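PDB 1OY5: tRNA (guanine-N(1)-)-methyltransferase from Aquifex aeolicus, which probably methylates N1 of guanosine-37 in various tRNAs, using S-adenosyl-L-methionine as methyl donor, and forms a homodimer. Local coordinates for residues N4-H16 against L104-Y117. Sequence-based numbering, arbitrary orientation.
Sequences NPLRFFVLTIFPH and LSKKERIMIICGRY
A bend at chi2 (-78°) and another at chi3 fold the R116 chain back, setting its guanidinium flat against the rim of the F14 ring. The two planes stand 88° apart: F14 CE2 lies over the centre of the guanidinium face, 3.4 Å from R116 CZ, while the cation meets the ring edge, which argues against a cation-pi stack. I13 lays CG1 over one face of the F14 ring, and its CD1 comes obliquely to the guanidinium near NE and lies 3.6 Å from Y117 OH. The far end of R116 is fixed by a salt bridge from NH1 to E143, whose carboxylate also bonds T12 OG1; T12 OG1 accepts a hydrogen bond from the F14 backbone N at 2.6 Å, forming an ST turn. An alanine in place of R116 would probably leave E143 without this charged mate and the F14 edge without its flat cover. F14 and R116 also pack on G25 of the second subunit.

Upstream, strands 6-12 and 109-114 run parallel, their axes 17° apart, joined by six backbone hydrogen bonds from R7 N–E108 O to C114 N–L11 O. On one face, F8 lies alongside I110, with F8 CE1 3.8 Å from I110 CD1, and V10 CG1 meets C114 SG at 3.6 Å; helix 143-155 covers this side. On the other, L11 divides its methyls: CD1 approaches M111 CE at 3.5 Å, and CD2 approaches I113 CG1 at 3.7 Å, beneath helix 67-81. Strands 36-42 and 85-89 flank the pair, placing it inside a parallel sheet with helices on both faces. Strand 109-114 leads directly into G115, inferred by similarity to bind S-adenosyl-L-methionine, an arrangement consistent with the alpha/beta SPOUT methyltransferase fold, whose cofactor site lies at the C-terminal ends of such strands.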
ATOM      1  N   ASN A   4     -15.016 -18.122 -15.590  1.00 30.30           N
ATOM      2  CA  ASN A   4     -15.211 -16.643 -15.510  1.00 30.73           C
ATOM      3  C   ASN A   4     -15.258 -16.169 -14.027  1.00 29.68           C
ATOM      4  O   ASN A   4     -15.637 -16.959 -13.199  1.00 31.46           O
ATOM      5  CB  ASN A   4     -16.548 -16.344 -16.209  1.00 30.89           C
ATOM      6  CG  ASN A   4     -16.611 -16.929 -17.629  1.00 34.23           C
ATOM      7  OD1 ASN A   4     -16.123 -16.305 -18.575  1.00 39.49           O
ATOM      8  ND2 ASN A   4     -17.210 -18.122 -17.784  1.00 35.59           N
ATOM      9  N   PRO A   5     -14.760 -15.040 -13.576  1.00 28.05           N
ATOM     10  CA  PRO A   5     -13.851 -13.895 -13.597  1.00 26.90           C
ATOM     11  C   PRO A   5     -14.030 -13.302 -12.206  1.00 25.88           C
ATOM     12  O   PRO A   5     -15.151 -12.773 -11.952  1.00 25.14           O
ATOM     13  CB  PRO A   5     -14.436 -12.923 -14.642  1.00 26.96           C
ATOM     14  CG  PRO A   5     -15.793 -13.199 -14.702  1.00 27.10           C
ATOM     15  CD  PRO A   5     -15.844 -14.643 -14.489  1.00 28.05           C
ATOM     16  N   LEU A   6     -13.045 -13.418 -11.311  1.00 24.33           N
ATOM     17  CA  LEU A   6     -13.168 -12.783  -9.976  1.00 24.49           C
ATOM     18  C   LEU A   6     -13.510 -11.276 -10.086  1.00 23.55           C
ATOM     19  O   LEU A   6     -12.833 -10.519 -10.755  1.00 23.17           O
ATOM     20  CB  LEU A   6     -11.901 -12.976  -9.152  1.00 24.35           C
ATOM     21  CG  LEU A   6     -11.725 -12.157  -7.873  1.00 25.96           C
ATOM     22  CD1 LEU A   6     -12.818 -12.351  -6.959  1.00 27.46           C
ATOM     23  CD2 LEU A   6     -10.470 -12.564  -7.158  1.00 28.92           C
ATOM     24  N   ARG A   7     -14.589 -10.860  -9.458  1.00 23.41           N
ATOM     25  CA  ARG A   7     -15.030  -9.465  -9.543  1.00 23.71           C
ATOM     26  C   ARG A   7     -14.825  -8.656  -8.234  1.00 22.97           C
ATOM     27  O   ARG A   7     -15.206  -9.109  -7.151  1.00 22.54           O
ATOM     28  CB  ARG A   7     -16.519  -9.435  -9.885  1.00 23.48           C
ATOM     29  CG  ARG A   7     -16.892  -9.941 -11.231  1.00 25.14           C
ATOM     30  CD  ARG A   7     -18.253  -9.456 -11.660  1.00 27.63           C
ATOM     31  NE  ARG A   7     -18.593  -9.798 -13.038  1.00 30.60           N
ATOM     32  CZ  ARG A   7     -18.854 -11.029 -13.476  1.00 34.09           C
ATOM     33  NH1 ARG A   7     -18.771 -12.076 -12.665  1.00 34.99           N
ATOM     34  NH2 ARG A   7     -19.172 -11.230 -14.754  1.00 36.29           N
ATOM     35  N   PHE A   8     -14.217  -7.479  -8.364  1.00 22.20           N
ATOM     36  CA  PHE A   8     -13.997  -6.568  -7.256  1.00 21.57           C
ATOM     37  C   PHE A   8     -14.909  -5.386  -7.366  1.00 22.19           C
ATOM     38  O   PHE A   8     -15.200  -4.902  -8.470  1.00 21.02           O
ATOM     39  CB  PHE A   8     -12.567  -6.018  -7.255  1.00 21.17           C
ATOM     40  CG  PHE A   8     -11.539  -6.977  -6.749  1.00 20.53           C
ATOM     41  CD1 PHE A   8     -11.418  -7.250  -5.392  1.00 18.71           C
ATOM     42  CD2 PHE A   8     -10.692  -7.631  -7.646  1.00 21.20           C
ATOM     43  CE1 PHE A   8     -10.460  -8.164  -4.930  1.00 19.44           C
ATOM     44  CE2 PHE A   8      -9.702  -8.527  -7.179  1.00 21.53           C
ATOM     45  CZ  PHE A   8      -9.597  -8.791  -5.823  1.00 20.21           C
ATOM     46  N   PHE A   9     -15.351  -4.897  -6.203  1.00 23.26           N
ATOM     47  CA  PHE A   9     -16.213  -3.723  -6.129  1.00 23.40           C
ATOM     48  C   PHE A   9     -15.557  -2.808  -5.122  1.00 23.90           C
ATOM     49  O   PHE A   9     -15.434  -3.155  -3.966  1.00 24.74           O
ATOM     50  CB  PHE A   9     -17.613  -4.137  -5.713  1.00 22.97           C
ATOM     51  CG  PHE A   9     -18.224  -5.114  -6.640  1.00 22.77           C
ATOM     52  CD1 PHE A   9     -18.796  -4.695  -7.818  1.00 23.80           C
ATOM     53  CD2 PHE A   9     -18.170  -6.464  -6.380  1.00 24.17           C
ATOM     54  CE1 PHE A   9     -19.339  -5.593  -8.684  1.00 23.93           C
ATOM     55  CE2 PHE A   9     -18.693  -7.373  -7.270  1.00 22.17           C
ATOM     56  CZ  PHE A   9     -19.263  -6.939  -8.412  1.00 23.23           C
ATOM     57  N   VAL A  10     -15.114  -1.637  -5.542  1.00 24.39           N
ATOM     58  CA  VAL A  10     -14.337  -0.797  -4.630  1.00 24.69           C
ATOM     59  C   VAL A  10     -15.086   0.494  -4.291  1.00 24.94           C
ATOM     60  O   VAL A  10     -15.160   1.419  -5.134  1.00 25.39           O
ATOM     61  CB  VAL A  10     -12.962  -0.435  -5.244  1.00 23.72           C
ATOM     62  CG1 VAL A  10     -12.101   0.145  -4.238  1.00 23.91           C
ATOM     63  CG2 VAL A  10     -12.306  -1.625  -5.796  1.00 25.65           C
ATOM     64  N   LEU A  11     -15.618   0.556  -3.070  1.00 24.45           N
ATOM     65  CA  LEU A  11     -16.364   1.721  -2.601  1.00 24.44           C
ATOM     66  C   LEU A  11     -15.380   2.788  -2.199  1.00 22.90           C
ATOM     67  O   LEU A  11     -14.629   2.611  -1.291  1.00 21.33           O
ATOM     68  CB  LEU A  11     -17.229   1.393  -1.380  1.00 25.38           C
ATOM     69  CG  LEU A  11     -18.626   0.815  -1.557  1.00 27.39           C
ATOM     70  CD1 LEU A  11     -18.573  -0.399  -2.451  1.00 26.65           C
ATOM     71  CD2 LEU A  11     -19.183   0.461  -0.188  1.00 29.22           C
ATOM     72  N   THR A  12     -15.470   3.936  -2.838  1.00 22.93           N
ATOM     73  CA  THR A  12     -14.533   5.011  -2.614  1.00 22.98           C
ATOM     74  C   THR A  12     -15.081   6.322  -3.124  1.00 22.91           C
ATOM     75  O   THR A  12     -15.911   6.340  -4.021  1.00 24.55           O
ATOM     76  CB  THR A  12     -13.237   4.714  -3.361  1.00 22.16           C
ATOM     77  OG1 THR A  12     -12.446   5.890  -3.438  1.00 22.07           O
ATOM     78  CG2 THR A  12     -13.504   4.474  -4.802  1.00 23.85           C
ATOM     79  N   ILE A  13     -14.589   7.408  -2.567  1.00 22.96           N
ATOM     80  CA  ILE A  13     -14.935   8.744  -3.017  1.00 23.44           C
ATOM     81  C   ILE A  13     -13.931   9.171  -4.074  1.00 23.57           C
ATOM     82  O   ILE A  13     -14.088  10.233  -4.645  1.00 24.57           O
ATOM     83  CB  ILE A  13     -15.001   9.760  -1.839  1.00 23.61           C
ATOM     84  CG1 ILE A  13     -13.654   9.948  -1.155  1.00 22.17           C
ATOM     85  CG2 ILE A  13     -15.983   9.283  -0.796  1.00 24.07           C
ATOM     86  CD1 ILE A  13     -13.680  11.033  -0.103  1.00 20.13           C
ATOM     87  N   PHE A  14     -12.927   8.327  -4.351  1.00 23.45           N
ATOM     88  CA  PHE A  14     -11.916   8.591  -5.386  1.00 23.08           C
ATOM     89  C   PHE A  14     -11.869   7.405  -6.396  1.00 23.73           C
ATOM     90  O   PHE A  14     -10.882   6.669  -6.536  1.00 23.79           O
ATOM     91  CB  PHE A  14     -10.536   8.874  -4.800  1.00 22.41           C
ATOM     92  CG  PHE A  14     -10.489  10.069  -3.852  1.00 23.13           C
ATOM     93  CD1 PHE A  14     -10.904  11.331  -4.258  1.00 21.52           C
ATOM     94  CD2 PHE A  14      -9.988   9.929  -2.546  1.00 22.61           C
ATOM     95  CE1 PHE A  14     -10.875  12.362  -3.382  1.00 19.78           C
ATOM     96  CE2 PHE A  14      -9.945  10.985  -1.676  1.00 18.73           C
ATOM     97  CZ  PHE A  14     -10.392  12.178  -2.072  1.00 18.96           C
ATOM     98  N   PRO A  15     -12.964   7.236  -7.112  1.00 23.93           N
ATOM     99  CA  PRO A  15     -13.044   6.176  -8.111  1.00 23.92           C
ATOM    100  C   PRO A  15     -11.837   6.179  -9.022  1.00 23.99           C
ATOM    101  O   PRO A  15     -11.281   5.127  -9.255  1.00 25.82           O
ATOM    102  CB  PRO A  15     -14.307   6.543  -8.944  1.00 23.71           C
ATOM    103  CG  PRO A  15     -15.055   7.678  -8.178  1.00 23.11           C
ATOM    104  CD  PRO A  15     -14.196   8.064  -7.026  1.00 23.71           C
ATOM    105  N   HIS A  16     -11.466   7.326  -9.567  1.00 23.43           N
ATOM    106  CA  HIS A  16     -10.417   7.392 -10.589  1.00 23.59           C
ATOM    107  C   HIS A  16      -9.092   6.839 -10.158  1.00 21.83           C
ATOM    108  O   HIS A  16      -8.341   6.388 -10.969  1.00 21.04           O
ATOM    109  CB  HIS A  16     -10.318   8.820 -11.161  1.00 24.28           C
ATOM    110  CG  HIS A  16     -11.577   9.236 -11.870  1.00 29.89           C
ATOM    111  ND1 HIS A  16     -11.609  10.194 -12.866  1.00 37.20           N
ATOM    112  CD2 HIS A  16     -12.859   8.814 -11.720  1.00 31.60           C
ATOM    113  CE1 HIS A  16     -12.847  10.344 -13.301  1.00 36.63           C
ATOM    114  NE2 HIS A  16     -13.628   9.529 -12.608  1.00 37.00           N
ATOM    115  N   LEU A 104      -8.635 -15.044  -0.567  1.00 31.12           N
ATOM    116  CA  LEU A 104      -9.405 -14.063  -1.312  1.00 30.26           C
ATOM    117  C   LEU A 104      -9.467 -14.402  -2.791  1.00 29.61           C
ATOM    118  O   LEU A 104     -10.447 -14.073  -3.465  1.00 29.64           O
ATOM    119  CB  LEU A 104      -8.804 -12.647  -1.124  1.00 30.25           C
ATOM    120  CG  LEU A 104      -8.916 -11.960   0.242  1.00 29.83           C
ATOM    121  CD1 LEU A 104      -8.126 -10.665   0.285  1.00 30.23           C
ATOM    122  CD2 LEU A 104     -10.328 -11.649   0.596  1.00 31.66           C
ATOM    123  N   SER A 105      -8.400 -15.013  -3.299  1.00 29.00           N
ATOM    124  CA  SER A 105      -8.308 -15.408  -4.699  1.00 28.46           C
ATOM    125  C   SER A 105      -9.303 -16.506  -4.994  1.00 28.13           C
ATOM    126  O   SER A 105      -9.665 -16.705  -6.147  1.00 28.06           O
ATOM    127  CB  SER A 105      -6.906 -15.926  -5.037  1.00 28.58           C
ATOM    128  OG  SER A 105      -6.583 -17.093  -4.298  1.00 28.21           O
ATOM    129  N   LYS A 106      -9.720 -17.240  -3.969  1.00 27.55           N
ATOM    130  CA  LYS A 106     -10.680 -18.323  -4.176  1.00 28.06           C
ATOM    131  C   LYS A 106     -12.119 -17.799  -4.158  1.00 27.16           C
ATOM    132  O   LYS A 106     -13.056 -18.525  -4.333  1.00 26.27           O
ATOM    133  CB  LYS A 106     -10.475 -19.438  -3.137  1.00 28.46           C
ATOM    134  CG  LYS A 106      -9.226 -20.275  -3.400  1.00 30.88           C
ATOM    135  CD  LYS A 106      -8.940 -21.244  -2.260  1.00 34.06           C
ATOM    136  CE  LYS A 106     -10.130 -22.213  -1.978  1.00 37.10           C
ATOM    137  NZ  LYS A 106     -10.197 -23.488  -2.833  1.00 38.22           N
ATOM    138  N   LYS A 107     -12.284 -16.511  -3.959  1.00 27.28           N
ATOM    139  CA  LYS A 107     -13.623 -15.926  -3.971  1.00 27.30           C
ATOM    140  C   LYS A 107     -14.104 -15.511  -5.359  1.00 26.64           C
ATOM    141  O   LYS A 107     -13.378 -15.620  -6.333  1.00 27.10           O
ATOM    142  CB  LYS A 107     -13.695 -14.778  -2.994  1.00 26.95           C
ATOM    143  CG  LYS A 107     -13.444 -15.299  -1.635  1.00 26.69           C
ATOM    144  CD  LYS A 107     -13.867 -14.353  -0.597  1.00 28.77           C
ATOM    145  CE  LYS A 107     -14.002 -15.085   0.739  1.00 28.21           C
ATOM    146  NZ  LYS A 107     -12.677 -15.195   1.276  1.00 29.05           N
ATOM    147  N   GLU A 108     -15.363 -15.117  -5.427  1.00 25.97           N
ATOM    148  CA  GLU A 108     -16.009 -14.762  -6.680  1.00 25.97           C
ATOM    149  C   GLU A 108     -16.372 -13.298  -6.700  1.00 25.65           C
ATOM    150  O   GLU A 108     -16.305 -12.663  -7.745  1.00 25.44           O
ATOM    151  CB  GLU A 108     -17.305 -15.584  -6.892  1.00 25.72           C
ATOM    152  CG  GLU A 108     -17.081 -17.032  -7.333  1.00 26.23           C
ATOM    153  CD  GLU A 108     -18.352 -17.859  -7.390  1.00 26.87           C
ATOM    154  OE1 GLU A 108     -18.434 -18.762  -8.230  1.00 31.64           O
ATOM    155  OE2 GLU A 108     -19.286 -17.643  -6.596  1.00 29.04           O
ATOM    156  N   ARG A 109     -16.772 -12.778  -5.537  1.00 25.34           N
ATOM    157  CA  ARG A 109     -17.159 -11.389  -5.392  1.00 25.13           C
ATOM    158  C   ARG A 109     -16.625 -10.750  -4.127  1.00 23.79           C
ATOM    159  O   ARG A 109     -16.898 -11.161  -3.023  1.00 23.06           O
ATOM    160  CB  ARG A 109     -18.688 -11.279  -5.398  1.00 25.57           C
ATOM    161  CG  ARG A 109     -19.282 -11.232  -6.746  1.00 26.82           C
ATOM    162  CD  ARG A 109     -20.695 -11.746  -6.762  1.00 30.61           C
ATOM    163  NE  ARG A 109     -20.683 -13.200  -6.820  1.00 34.72           N
ATOM    164  CZ  ARG A 109     -21.160 -13.977  -5.880  1.00 34.40           C
ATOM    165  NH1 ARG A 109     -21.716 -13.437  -4.807  1.00 33.27           N
ATOM    166  NH2 ARG A 109     -21.062 -15.288  -6.015  1.00 33.15           N
ATOM    167  N   ILE A 110     -15.889  -9.681  -4.301  1.00 23.89           N
ATOM    168  CA  ILE A 110     -15.313  -8.974  -3.175  1.00 23.24           C
ATOM    169  C   ILE A 110     -15.640  -7.510  -3.316  1.00 23.12           C
ATOM    170  O   ILE A 110     -15.518  -6.932  -4.381  1.00 23.09           O
ATOM    171  CB  ILE A 110     -13.813  -9.199  -3.132  1.00 22.79           C
ATOM    172  CG1 ILE A 110     -13.529 -10.678  -3.003  1.00 21.93           C
ATOM    173  CG2 ILE A 110     -13.223  -8.497  -1.981  1.00 23.92           C
ATOM    174  CD1 ILE A 110     -12.112 -11.035  -3.065  1.00 22.37           C
ATOM    175  N   MET A 111     -16.123  -6.939  -2.228  1.00 23.27           N
ATOM    176  CA  MET A 111     -16.410  -5.536  -2.153  1.00 23.65           C
ATOM    177  C   MET A 111     -15.468  -5.024  -1.095  1.00 24.12           C
ATOM    178  O   MET A 111     -15.379  -5.613  -0.011  1.00 25.86           O
ATOM    179  CB  MET A 111     -17.859  -5.309  -1.741  1.00 23.46           C
ATOM    180  CG  MET A 111     -18.143  -3.912  -1.200  1.00 24.35           C
ATOM    181  SD  MET A 111     -19.850  -3.601  -0.800  1.00 19.63           S
ATOM    182  CE  MET A 111     -20.418  -3.307  -2.229  1.00 19.93           C
ATOM    183  N   ILE A 112     -14.755  -3.953  -1.402  1.00 23.85           N
ATOM    184  CA  ILE A 112     -13.815  -3.347  -0.482  1.00 23.71           C
ATOM    185  C   ILE A 112     -14.276  -1.938  -0.202  1.00 23.49           C
ATOM    186  O   ILE A 112     -14.371  -1.127  -1.097  1.00 22.69           O
ATOM    187  CB  ILE A 112     -12.429  -3.299  -1.094  1.00 23.68           C
ATOM    188  CG1 ILE A 112     -11.943  -4.691  -1.447  1.00 24.84           C
ATOM    189  CG2 ILE A 112     -11.467  -2.653  -0.135  1.00 25.60           C
ATOM    190  CD1 ILE A 112     -10.672  -4.651  -2.280  1.00 27.65           C
ATOM    191  N   ILE A 113     -14.572  -1.660   1.054  1.00 24.13           N
ATOM    192  CA  ILE A 113     -15.042  -0.356   1.468  1.00 24.01           C
ATOM    193  C   ILE A 113     -13.805   0.429   1.868  1.00 24.83           C
ATOM    194  O   ILE A 113     -13.163   0.048   2.831  1.00 23.23           O
ATOM    195  CB  ILE A 113     -15.984  -0.486   2.682  1.00 23.82           C
ATOM    196  CG1 ILE A 113     -17.198  -1.344   2.333  1.00 22.64           C
ATOM    197  CG2 ILE A 113     -16.481   0.878   3.117  1.00 25.33           C
ATOM    198  CD1 ILE A 113     -18.103  -1.618   3.451  1.00 18.47           C
ATOM    199  N   CYS A 114     -13.494   1.520   1.142  1.00 25.57           N
ATOM    200  CA  CYS A 114     -12.303   2.290   1.410  1.00 27.15           C
ATOM    201  C   CYS A 114     -12.571   3.322   2.493  1.00 27.57           C
ATOM    202  O   CYS A 114     -13.351   4.196   2.314  1.00 28.06           O
ATOM    203  CB  CYS A 114     -11.767   2.952   0.137  1.00 26.72           C
ATOM    204  SG  CYS A 114     -11.227   1.816  -1.152  1.00 31.71           S
ATOM    205  N   GLY A 115     -11.919   3.203   3.636  1.00 29.66           N
ATOM    206  CA  GLY A 115     -12.102   4.170   4.704  1.00 30.67           C
ATOM    207  C   GLY A 115     -11.550   5.560   4.379  1.00 31.92           C
ATOM    208  O   GLY A 115     -10.819   5.770   3.373  1.00 31.88           O
ATOM    209  N   ARG A 116     -11.964   6.525   5.202  1.00 32.58           N
ATOM    210  CA  ARG A 116     -11.515   7.911   5.099  1.00 33.20           C
ATOM    211  C   ARG A 116     -11.782   8.647   6.388  1.00 32.57           C
ATOM    212  O   ARG A 116     -12.578   8.217   7.222  1.00 32.33           O
ATOM    213  CB  ARG A 116     -12.263   8.667   4.017  1.00 34.21           C
ATOM    214  CG  ARG A 116     -12.327   8.015   2.668  1.00 36.75           C
ATOM    215  CD  ARG A 116     -11.051   8.148   1.840  1.00 39.60           C
ATOM    216  NE  ARG A 116     -10.458   9.476   1.831  1.00 38.15           N
ATOM    217  CZ  ARG A 116      -9.245   9.707   1.366  1.00 41.90           C
ATOM    218  NH1 ARG A 116      -8.530   8.719   0.830  1.00 43.52           N
ATOM    219  NH2 ARG A 116      -8.733  10.924   1.403  1.00 45.02           N
ATOM    220  N   TYR A 117     -11.120   9.787   6.537  1.00 32.31           N
ATOM    221  CA  TYR A 117     -11.340  10.671   7.693  1.00 31.95           C
ATOM    222  C   TYR A 117     -11.172   9.967   9.054  1.00 31.34           C
ATOM    223  O   TYR A 117     -10.243   9.205   9.269  1.00 30.71           O
ATOM    224  CB  TYR A 117     -12.728  11.352   7.555  1.00 31.77           C
ATOM    225  CG  TYR A 117     -12.918  11.967   6.172  1.00 31.41           C
ATOM    226  CD1 TYR A 117     -13.944  11.552   5.326  1.00 29.22           C
ATOM    227  CD2 TYR A 117     -12.017  12.915   5.695  1.00 31.74           C
ATOM    228  CE1 TYR A 117     -14.084  12.076   4.074  1.00 28.87           C
ATOM    229  CE2 TYR A 117     -12.147  13.447   4.429  1.00 32.59           C
ATOM    230  CZ  TYR A 117     -13.183  13.023   3.617  1.00 31.22           C
ATOM    231  OH  TYR A 117     -13.284  13.585   2.360  1.00 30.78           O
TER